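Local coordinates for uncharacterized protein (Bacteroides ovatus, PDB 4IRT), which is of unknown function but is a putative neuraminidase built on BNR-type repeats of the beta-propeller class, at residues A[272-282]-A[293-302]; A[203-211]-A[239-250]. One frame throughout, in Å; residues are numbered along the deposited sequence.

Contact 1. Residues A[272-282]-A[293-302]; sequences EPNSDVPQYRI and RQITDRQTPF
The outer hairpin of a four-stranded propeller blade, strands 278-285 and 290-294, shows how side chains can carry on a pairing that the backbone gives up. Ile-282 and Arg-293 form an antiparallel hydrogen-bonded pair, and Ile-295 N still reaches Tyr-280 O at 2.9 Å; beyond that the chain of 293-302 swings off the strand. There the amide of Gln-279 takes the place of a peptide group. Its OE1 receives Arg-298 N at 2.9 Å, in the carbonyl plane and on a lone pair, while NE2 gives to Arg-298 O at 3.0 Å, so two bonds to one residue fix the flip of the amide. Gln-294 runs fully extended, with CG anti to the backbone N (chi1 -179°), which carries its amide across Gln-279, the two amide planes 28° apart. Gln-294 NE2 holds Thr-296 O, and a water donates to both Gln-294 OE1 and Glu-272 OE2. The same oxygen of Gln-294 lies over one face of the Arg-281 guanidinium, whose NH1 and NH2 both grip Glu-272 OE1, NH2 at 2.7 Å. Farther along, Arg-298 NH1 makes a long 3.3 Å bond to Pro-278 O and also donates to Thr-300 O. Pro-278 CG sits 3.5 Å from the centroid of the Phe-302 ring, a CH-pi contact over its face. Arg-298 NE forms a salt bridge with Asp-332. Strand 264-271 flanks the hairpin within its sheet, while Ile-282 packs on Val-326 and Ile-295 on Tyr-328, both of strand 325-330 in the following sheet.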
loop_
_atom_site.group_PDB
_atom_site.type_symbol
_atom_site.label_atom_id
_atom_site.label_comp_id
_atom_site.label_asym_id
_atom_site.label_seq_id
_atom_site.Cartn_x
_atom_site.Cartn_y
_atom_site.Cartn_z
ATOM N N GLU A 272 -23.334 -2.930 4.275
ATOM C CA GLU A 272 -24.656 -2.462 3.826
ATOM C C GLU A 272 -25.435 -1.826 4.991
ATOM O O GLU A 272 -25.250 -2.209 6.153
ATOM C CB GLU A 272 -25.456 -3.624 3.223
ATOM C CG GLU A 272 -24.873 -4.209 1.969
ATOM C CD GLU A 272 -24.888 -3.227 0.819
ATOM O OE1 GLU A 272 -24.006 -2.336 0.766
ATOM O OE2 GLU A 272 -25.798 -3.351 -0.034
ATOM N N PRO A 273 -26.340 -0.867 4.688
ATOM C CA PRO A 273 -27.094 -0.231 5.759
ATOM C C PRO A 273 -27.914 -1.237 6.565
ATOM O O PRO A 273 -27.922 -1.171 7.804
ATOM C CB PRO A 273 -28.003 0.784 5.048
ATOM C CG PRO A 273 -27.721 0.660 3.589
ATOM C CD PRO A 273 -26.559 -0.243 3.376
ATOM N N ASN A 274 -28.565 -2.174 5.876
ATOM C CA ASN A 274 -29.437 -3.111 6.552
ATOM C C ASN A 274 -28.742 -4.408 6.967
ATOM O O ASN A 274 -29.303 -5.468 6.828
ATOM C CB ASN A 274 -30.649 -3.426 5.669
ATOM C CG ASN A 274 -31.860 -3.771 6.486
ATOM O OD1 ASN A 274 -31.819 -3.665 7.717
ATOM N ND2 ASN A 274 -32.974 -4.097 5.821
ATOM N N SER A 275 -27.529 -4.305 7.508
ATOM C CA SER A 275 -26.703 -5.465 7.792
ATOM C C SER A 275 -25.692 -5.092 8.876
ATOM O O SER A 275 -25.496 -3.905 9.130
ATOM C CB SER A 275 -25.916 -5.840 6.521
ATOM O OG SER A 275 -25.137 -7.004 6.701
ATOM N N ASP A 276 -25.089 -6.093 9.517
ATOM C CA ASP A 276 -23.910 -5.866 10.406
ATOM C C ASP A 276 -22.632 -6.497 9.807
ATOM O O ASP A 276 -21.619 -6.690 10.510
ATOM C CB ASP A 276 -24.160 -6.417 11.816
ATOM C CG ASP A 276 -24.639 -7.856 11.811
ATOM O OD1 ASP A 276 -24.803 -8.434 10.708
ATOM O OD2 ASP A 276 -24.859 -8.409 12.910
ATOM N N VAL A 277 -22.669 -6.826 8.517
ATOM C CA VAL A 277 -21.562 -7.557 7.878
ATOM C C VAL A 277 -20.766 -6.705 6.874
ATOM O O VAL A 277 -21.255 -6.374 5.799
ATOM C CB VAL A 277 -22.092 -8.770 7.106
ATOM C CG1 VAL A 277 -20.954 -9.532 6.444
ATOM C CG2 VAL A 277 -22.930 -9.677 8.009
ATOM N N PRO A 278 -19.500 -6.397 7.191
ATOM C CA PRO A 278 -18.690 -5.632 6.246
ATOM C C PRO A 278 -18.480 -6.423 4.971
ATOM O O PRO A 278 -18.367 -7.651 5.026
ATOM C CB PRO A 278 -17.365 -5.437 7.010
ATOM C CG PRO A 278 -17.751 -5.575 8.454
ATOM C CD PRO A 278 -18.784 -6.652 8.453
ATOM N N GLN A 279 -18.418 -5.728 3.829
ATOM C CA GLN A 279 -18.277 -6.369 2.534
ATOM C C GLN A 279 -17.213 -5.643 1.761
ATOM O O GLN A 279 -17.143 -4.410 1.822
ATOM C CB GLN A 279 -19.587 -6.260 1.721
ATOM C CG GLN A 279 -20.820 -6.831 2.397
ATOM C CD GLN A 279 -20.881 -8.355 2.398
ATOM O OE1 GLN A 279 -20.031 -9.040 1.811
ATOM N NE2 GLN A 279 -21.880 -8.890 3.068
ATOM N N TYR A 280 -16.432 -6.403 1.005
ATOM C CA TYR A 280 -15.446 -5.855 0.106
ATOM C C TYR A 280 -16.085 -5.065 -1.048
ATOM O O TYR A 280 -17.160 -5.417 -1.558
ATOM C CB TYR A 280 -14.563 -6.955 -0.446
ATOM C CG TYR A 280 -13.521 -7.505 0.487
ATOM C CD1 TYR A 280 -12.388 -6.751 0.822
ATOM C CD2 TYR A 280 -13.630 -8.810 1.028
ATOM C CE1 TYR A 280 -11.397 -7.259 1.627
ATOM C CE2 TYR A 280 -12.626 -9.316 1.877
ATOM C CZ TYR A 280 -11.528 -8.547 2.149
ATOM O OH TYR A 280 -10.474 -8.988 2.929
ATOM N N ARG A 281 -15.433 -3.963 -1.414
ATOM C CA ARG A 281 -15.916 -3.015 -2.390
ATOM C C ARG A 281 -14.827 -2.591 -3.341
ATOM O O ARG A 281 -13.662 -2.556 -2.975
ATOM C CB ARG A 281 -16.358 -1.732 -1.673
ATOM C CG ARG A 281 -17.261 -1.991 -0.492
ATOM C CD ARG A 281 -18.675 -2.382 -0.889
ATOM N NE ARG A 281 -19.483 -2.687 0.303
ATOM C CZ ARG A 281 -20.813 -2.605 0.379
ATOM N NH1 ARG A 281 -21.503 -2.269 -0.690
ATOM N NH2 ARG A 281 -21.450 -2.889 1.518
ATOM N N ILE A 282 -15.236 -2.180 -4.535
ATOM C CA ILE A 282 -14.396 -1.389 -5.416
ATOM C C ILE A 282 -15.126 -0.095 -5.813
ATOM O O ILE A 282 -16.336 -0.106 -6.055
ATOM C CB ILE A 282 -13.938 -2.231 -6.644
ATOM C CG1 ILE A 282 -12.800 -1.535 -7.381
ATOM C CG2 ILE A 282 -15.101 -2.545 -7.584
ATOM C CD1 ILE A 282 -12.014 -2.453 -8.289
ATOM N N ARG A 293 -19.012 -1.201 -6.615
ATOM C CA ARG A 293 -19.553 -2.549 -6.628
ATOM C C ARG A 293 -19.119 -3.297 -5.380
ATOM O O ARG A 293 -18.023 -3.056 -4.823
ATOM C CB ARG A 293 -19.126 -3.308 -7.892
ATOM C CG ARG A 293 -19.606 -2.709 -9.217
ATOM C CD ARG A 293 -21.055 -3.033 -9.534
ATOM N NE ARG A 293 -21.396 -2.621 -10.894
ATOM C CZ ARG A 293 -21.747 -1.377 -11.204
ATOM N NH1 ARG A 293 -21.797 -0.466 -10.242
ATOM N NH2 ARG A 293 -22.056 -1.051 -12.453
ATOM N N GLN A 294 -19.986 -4.191 -4.945
ATOM C CA GLN A 294 -19.704 -5.122 -3.856
ATOM C C GLN A 294 -19.110 -6.417 -4.457
ATOM O O GLN A 294 -19.622 -6.958 -5.436
ATOM C CB GLN A 294 -20.974 -5.438 -3.109
ATOM C CG GLN A 294 -20.805 -6.381 -1.919
ATOM C CD GLN A 294 -22.123 -6.624 -1.195
ATOM O OE1 GLN A 294 -23.015 -5.775 -1.209
ATOM N NE2 GLN A 294 -22.224 -7.769 -0.525
ATOM N N ILE A 295 -18.050 -6.903 -3.842
ATOM C CA ILE A 295 -17.240 -7.960 -4.411
ATOM C C ILE A 295 -17.705 -9.334 -3.964
ATOM O O ILE A 295 -17.805 -10.230 -4.800
ATOM C CB ILE A 295 -15.747 -7.811 -4.027
ATOM C CG1 ILE A 295 -15.225 -6.415 -4.327
ATOM C CG2 ILE A 295 -14.900 -8.871 -4.732
ATOM C CD1 ILE A 295 -15.347 -5.962 -5.762
ATOM N N THR A 296 -17.957 -9.536 -2.680
ATOM C CA THR A 296 -18.416 -10.875 -2.225
ATOM C C THR A 296 -19.712 -10.743 -1.433
ATOM O O THR A 296 -20.206 -9.645 -1.261
ATOM C CB THR A 296 -17.326 -11.698 -1.478
ATOM O OG1 THR A 296 -17.051 -11.121 -0.217
ATOM C CG2 THR A 296 -16.016 -11.789 -2.274
ATOM N N ASP A 297 -20.299 -11.860 -1.037
ATOM C CA ASP A 297 -21.514 -11.848 -0.244
ATOM C C ASP A 297 -21.198 -12.540 1.073
ATOM O O ASP A 297 -21.612 -13.670 1.323
ATOM C CB ASP A 297 -22.684 -12.542 -0.973
ATOM C CG ASP A 297 -24.010 -12.432 -0.197
ATOM O OD1 ASP A 297 -24.212 -11.453 0.575
ATOM O OD2 ASP A 297 -24.870 -13.333 -0.351
ATOM N N ARG A 298 -20.409 -11.866 1.893
ATOM C CA ARG A 298 -20.026 -12.395 3.200
ATOM C C ARG A 298 -21.251 -12.525 4.105
ATOM O O ARG A 298 -22.160 -11.721 4.030
ATOM C CB ARG A 298 -19.010 -11.461 3.872
ATOM C CG ARG A 298 -17.765 -11.144 3.071
ATOM C CD ARG A 298 -16.768 -10.307 3.861
ATOM N NE ARG A 298 -16.173 -11.137 4.910
ATOM C CZ ARG A 298 -16.489 -11.123 6.208
ATOM N NH1 ARG A 298 -17.340 -10.241 6.724
ATOM N NH2 ARG A 298 -15.898 -11.994 7.020
ATOM N N GLN A 299 -21.213 -13.516 4.994
ATOM C CA GLN A 299 -22.267 -13.832 5.954
ATOM C C GLN A 299 -21.923 -13.508 7.411
ATOM O O GLN A 299 -22.820 -13.434 8.254
ATOM C CB GLN A 299 -22.507 -15.357 5.915
ATOM C CG GLN A 299 -22.974 -15.877 4.571
ATOM C CD GLN A 299 -24.225 -15.145 4.141
ATOM O OE1 GLN A 299 -25.278 -15.316 4.753
ATOM N NE2 GLN A 299 -24.106 -14.279 3.129
ATOM N N THR A 300 -20.639 -13.402 7.711
ATOM C CA THR A 300 -20.150 -13.359 9.083
ATOM C C THR A 300 -19.849 -11.916 9.508
ATOM O O THR A 300 -18.977 -11.266 8.932
ATOM C CB THR A 300 -18.876 -14.205 9.225
ATOM O OG1 THR A 300 -19.113 -15.471 8.605
ATOM C CG2 THR A 300 -18.481 -14.409 10.691
ATOM N N PRO A 301 -20.603 -11.415 10.495
ATOM C CA PRO A 301 -20.450 -10.051 10.967
ATOM C C PRO A 301 -19.183 -9.826 11.747
ATOM O O PRO A 301 -18.634 -10.763 12.330
ATOM C CB PRO A 301 -21.654 -9.840 11.889
ATOM C CG PRO A 301 -22.045 -11.212 12.337
ATOM C CD PRO A 301 -21.742 -12.096 11.151
ATOM N N PHE A 302 -18.713 -8.580 11.727
ATOM C CA PHE A 302 -17.747 -8.105 12.708
ATOM C C PHE A 302 -17.888 -6.599 12.757
ATOM O O PHE A 302 -18.568 -6.006 11.920
ATOM C CB PHE A 302 -16.293 -8.514 12.397
ATOM C CG PHE A 302 -15.678 -7.825 11.206
ATOM C CD1 PHE A 302 -14.975 -6.632 11.346
ATOM C CD2 PHE A 302 -15.756 -8.405 9.946
ATOM C CE1 PHE A 302 -14.378 -6.032 10.241
ATOM C CE2 PHE A 302 -15.180 -7.800 8.836
ATOM C CZ PHE A 302 -14.481 -6.620 8.982
HETATM O O HOH W 1 -24.210 -3.698 -2.367
#

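Contact 2. Residues A[203-211]-A[239-250]; sequences VETNHDICY and EYACRLPQNCEL
Strand 206-211 pairs antiparallel with 239-242 through a classic beta bulge, in which Ala-241 and Cys-242 both face Ile-209: Ile-209 O takes Cys-242 N at 3.1 Å and a weak bond from Ala-241 N, while Ile-209 N gives to Cys-242 O. Beside the bulge, Cys-210 SG lies over one face of the Tyr-240 ring, 3.7 Å from its centroid. Asp-208 CB meets the same ring at its edge. The carboxylate of Asp-208 is shared out: OD1 accepts Leu-244 N at 3.1 Å on its anti side but tilted out of the carboxylate plane, and OD2 accepts His-207 ND1 at 2.8 Å from above that plane. With NE2 bonded to Glu-199, both ring nitrogens of His-207 are engaged and its rotation is fixed. In propeller terms this is the outer edge of one four-stranded blade, from which 243-250 leads toward the next. Ile-209 and Leu-244 run side by side, their CD1 atoms 4.1 Å apart, and both touch Trp-270 of strand 264-271 in that neighbouring blade. With CG of Asn-206 beside the backbone N (chi1 -71°), its amide points ND2 at Leu-250 O, 2.9 Å away in an almost straight bond (175°); OD1 is taken by Arg-198. One water lies within hydrogen-bonding distance of both Val-203 O and Leu-250 O, while another accepts from Cys-248 N and lies near Asn-206 O. At the far end, Asn-247 N closes on Glu-204 O.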
loop_
_atom_site.group_PDB
_atom_site.type_symbol
_atom_site.label_atom_id
_atom_site.label_comp_id
_atom_site.label_asym_id
_atom_site.label_seq_id
_atom_site.Cartn_x
_atom_site.Cartn_y
_atom_site.Cartn_z
ATOM N N VAL A 203 -11.991 4.545 15.477
ATOM C CA VAL A 203 -12.080 4.004 14.123
ATOM C C VAL A 203 -13.484 4.097 13.510
ATOM O O VAL A 203 -13.626 4.279 12.295
ATOM C CB VAL A 203 -11.582 2.544 14.091
ATOM C CG1 VAL A 203 -12.512 1.605 14.846
ATOM C CG2 VAL A 203 -11.401 2.097 12.633
ATOM N N GLU A 204 -14.532 3.966 14.325
ATOM C CA GLU A 204 -15.901 4.094 13.809
ATOM C C GLU A 204 -16.265 5.480 13.292
ATOM O O GLU A 204 -17.343 5.643 12.715
ATOM C CB GLU A 204 -16.945 3.643 14.852
ATOM C CG GLU A 204 -16.995 4.500 16.116
ATOM C CD GLU A 204 -16.065 4.035 17.232
ATOM O OE1 GLU A 204 -15.038 3.346 16.944
ATOM O OE2 GLU A 204 -16.373 4.417 18.408
ATOM N N THR A 205 -15.385 6.461 13.510
ATOM C CA THR A 205 -15.593 7.813 13.037
ATOM C C THR A 205 -14.901 8.075 11.682
ATOM O O THR A 205 -14.852 9.217 11.226
ATOM C CB THR A 205 -15.209 8.894 14.093
ATOM O OG1 THR A 205 -13.784 9.012 14.229
ATOM C CG2 THR A 205 -15.836 8.583 15.447
ATOM N N ASN A 206 -14.376 7.025 11.041
ATOM C CA ASN A 206 -13.985 7.110 9.632
ATOM C C ASN A 206 -15.239 7.434 8.799
ATOM O O ASN A 206 -16.345 6.950 9.100
ATOM C CB ASN A 206 -13.460 5.766 9.100
ATOM C CG ASN A 206 -12.102 5.371 9.634
ATOM O OD1 ASN A 206 -11.306 6.195 10.150
ATOM N ND2 ASN A 206 -11.809 4.068 9.487
ATOM N N HIS A 207 -15.061 8.266 7.789
ATOM C CA HIS A 207 -16.130 8.531 6.853
ATOM C C HIS A 207 -15.605 9.041 5.525
ATOM O O HIS A 207 -14.573 9.724 5.478
ATOM C CB HIS A 207 -17.133 9.523 7.453
ATOM C CG HIS A 207 -16.548 10.852 7.831
ATOM N ND1 HIS A 207 -16.583 11.946 6.989
ATOM C CD2 HIS A 207 -15.958 11.276 8.971
ATOM C CE1 HIS A 207 -16.027 12.983 7.594
ATOM N NE2 HIS A 207 -15.636 12.602 8.800
ATOM N N ASP A 208 -16.346 8.696 4.464
ATOM C CA ASP A 208 -16.134 9.167 3.089
ATOM C C ASP A 208 -14.869 8.628 2.412
ATOM O O ASP A 208 -13.930 8.186 3.073
ATOM C CB ASP A 208 -16.132 10.717 3.042
ATOM C CG ASP A 208 -17.453 11.307 3.496
ATOM O OD1 ASP A 208 -18.528 10.861 3.018
ATOM O OD2 ASP A 208 -17.427 12.226 4.347
ATOM N N ILE A 209 -14.907 8.632 1.081
ATOM C CA ILE A 209 -13.757 8.375 0.228
ATOM C C ILE A 209 -13.587 9.544 -0.726
ATOM O O ILE A 209 -14.491 9.841 -1.538
ATOM C CB ILE A 209 -13.899 7.056 -0.578
ATOM C CG1 ILE A 209 -14.213 5.885 0.381
ATOM C CG2 ILE A 209 -12.619 6.791 -1.376
ATOM C CD1 ILE A 209 -14.288 4.508 -0.260
ATOM N N CYS A 210 -12.424 10.177 -0.657
ATOM C CA CYS A 210 -12.129 11.383 -1.435
ATOM C C CYS A 210 -10.975 11.111 -2.419
ATOM O O CYS A 210 -10.252 10.145 -2.281
ATOM C CB CYS A 210 -11.754 12.544 -0.503
ATOM S SG CYS A 210 -13.078 13.055 0.642
ATOM N N TYR A 211 -10.778 12.000 -3.388
ATOM C CA TYR A 211 -9.867 11.723 -4.493
ATOM C C TYR A 211 -9.229 13.003 -5.030
ATOM O O TYR A 211 -9.875 14.023 -5.094
ATOM C CB TYR A 211 -10.628 11.040 -5.622
ATOM C CG TYR A 211 -9.789 10.808 -6.854
ATOM C CD1 TYR A 211 -8.921 9.711 -6.930
ATOM C CD2 TYR A 211 -9.857 11.662 -7.936
ATOM C CE1 TYR A 211 -8.133 9.503 -8.047
ATOM C CE2 TYR A 211 -9.056 11.469 -9.050
ATOM C CZ TYR A 211 -8.218 10.374 -9.119
ATOM O OH TYR A 211 -7.455 10.128 -10.242
ATOM N N GLU A 239 -13.048 16.315 -3.559
ATOM C CA GLU A 239 -13.884 15.542 -4.430
ATOM C C GLU A 239 -14.289 14.268 -3.691
ATOM O O GLU A 239 -13.428 13.502 -3.268
ATOM C CB GLU A 239 -13.182 15.184 -5.749
ATOM C CG GLU A 239 -14.110 14.376 -6.664
ATOM C CD GLU A 239 -13.550 14.007 -8.018
ATOM O OE1 GLU A 239 -12.370 14.324 -8.344
ATOM O OE2 GLU A 239 -14.345 13.372 -8.769
ATOM N N TYR A 240 -15.594 14.018 -3.577
ATOM C CA TYR A 240 -16.088 12.792 -2.968
ATOM C C TYR A 240 -16.295 11.710 -4.016
ATOM O O TYR A 240 -17.250 11.744 -4.798
ATOM C CB TYR A 240 -17.345 13.083 -2.131
ATOM C CG TYR A 240 -16.916 13.868 -0.896
ATOM C CD1 TYR A 240 -16.681 15.253 -0.968
ATOM C CD2 TYR A 240 -16.621 13.218 0.292
ATOM C CE1 TYR A 240 -16.201 15.965 0.129
ATOM C CE2 TYR A 240 -16.168 13.926 1.408
ATOM C CZ TYR A 240 -15.953 15.296 1.315
ATOM O OH TYR A 240 -15.463 15.966 2.411
ATOM N N ALA A 241 -15.420 10.720 -3.987
ATOM C CA ALA A 241 -15.589 9.529 -4.813
ATOM C C ALA A 241 -16.763 8.673 -4.328
ATOM O O ALA A 241 -17.494 8.094 -5.143
ATOM C CB ALA A 241 -14.318 8.713 -4.852
ATOM N N CYS A 242 -16.949 8.612 -3.016
ATOM C CA CYS A 242 -18.067 7.867 -2.438
ATOM C C CYS A 242 -18.372 8.449 -1.085
ATOM O O CYS A 242 -17.497 8.458 -0.183
ATOM C CB CYS A 242 -17.770 6.366 -2.355
ATOM S SG CYS A 242 -19.218 5.337 -1.915
ATOM N N ARG A 243 -19.604 8.947 -0.938
ATOM C CA ARG A 243 -20.053 9.454 0.351
ATOM C C ARG A 243 -20.528 8.324 1.236
ATOM O O ARG A 243 -21.444 7.589 0.889
ATOM C CB ARG A 243 -21.159 10.486 0.204
ATOM C CG ARG A 243 -20.648 11.778 -0.381
ATOM C CD ARG A 243 -21.234 12.982 0.303
ATOM N NE ARG A 243 -20.966 14.150 -0.509
ATOM C CZ ARG A 243 -20.266 15.188 -0.099
ATOM N NH1 ARG A 243 -19.794 15.223 1.132
ATOM N NH2 ARG A 243 -20.072 16.198 -0.928
ATOM N N LEU A 244 -19.891 8.193 2.403
ATOM C CA LEU A 244 -20.175 7.113 3.328
ATOM C C LEU A 244 -20.130 7.645 4.733
ATOM O O LEU A 244 -19.180 8.351 5.092
ATOM C CB LEU A 244 -19.106 6.008 3.184
ATOM C CG LEU A 244 -19.171 5.227 1.879
ATOM C CD1 LEU A 244 -17.884 4.443 1.667
ATOM C CD2 LEU A 244 -20.389 4.310 1.859
ATOM N N PRO A 245 -21.112 7.272 5.556
ATOM C CA PRO A 245 -21.200 7.845 6.885
ATOM C C PRO A 245 -20.204 7.244 7.894
ATOM O O PRO A 245 -19.560 6.224 7.638
ATOM C CB PRO A 245 -22.635 7.483 7.290
ATOM C CG PRO A 245 -22.818 6.119 6.658
ATOM C CD PRO A 245 -22.200 6.298 5.302
ATOM N N GLN A 246 -20.158 7.841 9.080
ATOM C CA GLN A 246 -19.519 7.187 10.199
ATOM C C GLN A 246 -20.371 5.955 10.543
ATOM O O GLN A 246 -21.528 5.874 10.130
ATOM C CB GLN A 246 -19.439 8.147 11.378
ATOM C CG GLN A 246 -18.622 9.400 11.053
ATOM C CD GLN A 246 -18.425 10.299 12.259
ATOM O OE1 GLN A 246 -18.281 9.831 13.395
ATOM N NE2 GLN A 246 -18.410 11.609 12.012
ATOM N N ASN A 247 -19.774 5.000 11.250
ATOM C CA ASN A 247 -20.452 3.788 11.719
ATOM C C ASN A 247 -20.991 2.879 10.607
ATOM O O ASN A 247 -22.026 2.257 10.756
ATOM C CB ASN A 247 -21.545 4.151 12.722
ATOM C CG ASN A 247 -20.978 4.806 13.952
ATOM O OD1 ASN A 247 -20.306 4.155 14.741
ATOM N ND2 ASN A 247 -21.215 6.109 14.108
ATOM N N CYS A 248 -20.267 2.789 9.492
ATOM C CA CYS A 248 -20.597 1.787 8.494
ATOM C C CYS A 248 -19.465 0.808 8.253
ATOM O O CYS A 248 -19.426 0.134 7.194
ATOM C CB CYS A 248 -21.114 2.420 7.183
ATOM S SG CYS A 248 -19.863 3.215 6.177
ATOM N N GLU A 249 -18.565 0.714 9.228
ATOM C CA GLU A 249 -17.418 -0.208 9.197
ATOM C C GLU A 249 -16.457 0.106 8.034
ATOM O O GLU A 249 -15.789 -0.778 7.498
ATOM C CB GLU A 249 -17.899 -1.654 9.087
ATOM C CG GLU A 249 -18.921 -2.094 10.094
ATOM C CD GLU A 249 -18.486 -1.966 11.548
ATOM O OE1 GLU A 249 -17.289 -1.734 11.863
ATOM O OE2 GLU A 249 -19.389 -2.151 12.401
ATOM N N LEU A 250 -16.421 1.363 7.624
ATOM C CA LEU A 250 -15.483 1.814 6.624
ATOM C C LEU A 250 -14.079 1.815 7.225
ATOM O O LEU A 250 -13.844 2.400 8.283
ATOM C CB LEU A 250 -15.838 3.212 6.147
ATOM C CG LEU A 250 -14.861 3.802 5.134
ATOM C CD1 LEU A 250 -14.863 3.029 3.832
ATOM C CD2 LEU A 250 -15.166 5.274 4.940
HETATM O O HOH W 2 -15.341 3.119 10.436
HETATM O O HOH W 3 -17.621 4.102 8.933
#

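Overall arrangement
Contacts 1 and 2 follow one another along the chain and belong to successive antiparallel four-stranded sheets, their centres about 15 Å apart on the same side of the chain's centre. In each, the third and fourth strands of a sheet pair before the outer chain peels away. Residues 239-250 of contact 2 meet contact 1 directly: Glu-249 CB lies 4.0 Å from Pro-278 CG, and Glu-249 OE2 comes within 4.0 Å of Phe-302 O, both as packing. Strand 264-271 stands between them, pairing with 278-285 while its Trp-270 receives Ile-209 and Leu-244. Trp-270 also makes a cation-pi contact with Arg-281. Neither contact includes a bound ligand.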